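Local atomic coordinates of flagellar basal body protein (Helicobacter pylori, PDB entry 5NPY), a protein that probably serves as a building block of the flagellar hook, the curved joint that links the rotary motor to the filament. Residues G488-A493 against A503-L508. Numbering follows the deposited sequence.
Sequences GVISLA and ARIGIL
Val489 and Ile490 pair with Arg504 and Ala503 where the two strands of a beta hairpin, 489-494 and 499-509, lie side by side at the open end of the hairpin. The antiparallel ladder is short: Val489 and Arg504 form a non-hydrogen-bonded pair with CA atoms 4.2 Å apart, and Ile490 and Ala503 the hydrogen-bonded pair next to it. In that second pair Ile490 N reaches Ala503 O at 2.7 Å, whereas the return bond from Ala503 N to Ile490 O is weak at 3.4 Å. Beyond Val489 the pairing continues one residue back, into the loop that leads into strand 489-494, where Ile505 N gives a hydrogen bond to Gly488 O at 3.1 Å. Gly488 O also takes a CA-H...O contact from Arg504 CA at 3.1 Å. At the phi of Gly488, 79°, a CB would be jammed against the preceding carbonyl O and point toward 503-508. Strand 477-484 pairs with the other edge of 489-494, making a three-stranded antiparallel meander. On the side of Val489, its CG2 sits over the centre of the Arg504 guanidinium, 3.9 Å above the plane. Arg504 gets there with CG between backbone N and carbonyl carbon (chi1 78°) and a bend at chi3 (-64°); the guanidinium is also held by a hydrogen bond from NH1 to Leu169 O and a cation-pi contact with Trp546. On the face of Ile490 and Ala503 the contact is apolar: Ile490 CD1 meets Ile505 CD1 at 3.7 Å, the two side chains crossing at a slant, and lies more loosely against Ala503 CB. Phe97 adjoins Ile505 here, while Ile179 and Ile484 touch Ile490.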
loop_
_atom_site.group_PDB
_atom_site.type_symbol
_atom_site.label_atom_id
_atom_site.label_comp_id
_atom_site.label_asym_id
_atom_site.label_seq_id
_atom_site.Cartn_x
_atom_site.Cartn_y
_atom_site.Cartn_z
ATOM N N GLY A 488 3.131 17.616 -26.749
ATOM C CA GLY A 488 3.711 16.572 -27.564
ATOM C C GLY A 488 3.996 15.285 -26.835
ATOM O O GLY A 488 4.473 14.333 -27.462
ATOM N N VAL A 489 3.697 15.212 -25.539
ATOM C CA VAL A 489 3.966 14.007 -24.771
ATOM C C VAL A 489 2.952 12.933 -25.142
ATOM O O VAL A 489 1.736 13.169 -25.130
ATOM C CB VAL A 489 3.949 14.321 -23.268
ATOM C CG1 VAL A 489 4.122 13.043 -22.450
ATOM C CG2 VAL A 489 5.051 15.316 -22.936
ATOM N N ILE A 490 3.451 11.743 -25.470
ATOM C CA ILE A 490 2.651 10.657 -26.029
ATOM C C ILE A 490 2.521 9.569 -24.974
ATOM O O ILE A 490 3.519 8.943 -24.591
ATOM C CB ILE A 490 3.289 10.098 -27.312
ATOM C CG1 ILE A 490 3.491 11.227 -28.334
ATOM C CG2 ILE A 490 2.467 8.913 -27.878
ATOM C CD1 ILE A 490 4.171 10.777 -29.608
ATOM N N SER A 491 1.298 9.328 -24.523
ATOM C CA SER A 491 1.017 8.282 -23.552
ATOM C C SER A 491 0.069 7.251 -24.150
ATOM O O SER A 491 -0.763 7.567 -25.010
ATOM C CB SER A 491 0.399 8.859 -22.283
ATOM O OG SER A 491 1.052 10.058 -21.919
ATOM N N LEU A 492 0.192 6.020 -23.677
ATOM C CA LEU A 492 -0.674 4.924 -24.091
ATOM C C LEU A 492 -1.509 4.456 -22.903
ATOM O O LEU A 492 -0.984 4.287 -21.799
ATOM C CB LEU A 492 0.160 3.770 -24.660
ATOM C CG LEU A 492 1.060 4.159 -25.842
ATOM C CD1 LEU A 492 1.874 2.980 -26.351
ATOM C CD2 LEU A 492 0.226 4.756 -26.977
ATOM N N ALA A 493 -2.806 4.274 -23.124
ATOM C CA ALA A 493 -3.690 3.669 -22.137
ATOM C C ALA A 493 -3.928 2.205 -22.481
ATOM O O ALA A 493 -3.900 1.804 -23.648
ATOM C CB ALA A 493 -5.035 4.392 -22.060
ATOM N N ALA A 503 6.807 8.532 -25.297
ATOM C CA ALA A 503 7.621 9.363 -26.177
ATOM C C ALA A 503 7.113 10.798 -26.112
ATOM O O ALA A 503 6.111 11.097 -25.456
ATOM C CB ALA A 503 7.593 8.844 -27.620
ATOM N N ARG A 504 7.838 11.694 -26.789
ATOM C CA ARG A 504 7.309 13.012 -27.118
ATOM C C ARG A 504 7.841 13.433 -28.473
ATOM O O ARG A 504 8.919 13.005 -28.891
ATOM C CB ARG A 504 7.654 14.081 -26.079
ATOM C CG ARG A 504 9.073 14.618 -26.150
ATOM C CD ARG A 504 9.314 15.550 -24.977
ATOM N NE ARG A 504 8.439 16.723 -25.047
ATOM C CZ ARG A 504 8.152 17.511 -24.017
ATOM N NH1 ARG A 504 8.647 17.253 -22.814
ATOM N NH2 ARG A 504 7.355 18.548 -24.185
ATOM N N ILE A 505 7.061 14.270 -29.157
ATOM C CA ILE A 505 7.424 14.755 -30.485
ATOM C C ILE A 505 8.542 15.779 -30.360
ATOM O O ILE A 505 8.447 16.738 -29.581
ATOM C CB ILE A 505 6.202 15.363 -31.190
ATOM C CG1 ILE A 505 5.051 14.356 -31.253
ATOM C CG2 ILE A 505 6.574 15.829 -32.601
ATOM C CD1 ILE A 505 5.311 13.181 -32.171
ATOM N N GLY A 506 9.607 15.579 -31.132
ATOM C CA GLY A 506 10.653 16.582 -31.206
ATOM C C GLY A 506 10.122 17.911 -31.721
ATOM O O GLY A 506 9.283 17.965 -32.628
ATOM N N ILE A 507 10.601 18.993 -31.105
ATOM C CA ILE A 507 10.321 20.361 -31.523
ATOM C C ILE A 507 11.613 21.148 -31.365
ATOM O O ILE A 507 12.271 21.061 -30.325
ATOM C CB ILE A 507 9.189 21.015 -30.701
ATOM C CG1 ILE A 507 7.843 20.355 -30.987
ATOM C CG2 ILE A 507 9.083 22.502 -31.014
ATOM C CD1 ILE A 507 7.214 20.787 -32.304
ATOM N N LEU A 508 11.989 21.896 -32.393
ATOM C CA LEU A 508 13.186 22.725 -32.350
ATOM C C LEU A 508 12.859 24.099 -32.915
ATOM O O LEU A 508 12.090 24.219 -33.875
ATOM C CB LEU A 508 14.351 22.101 -33.134
ATOM C CG LEU A 508 14.861 20.752 -32.618
ATOM C CD1 LEU A 508 15.725 20.092 -33.662
ATOM C CD2 LEU A 508 15.637 20.920 -31.316
#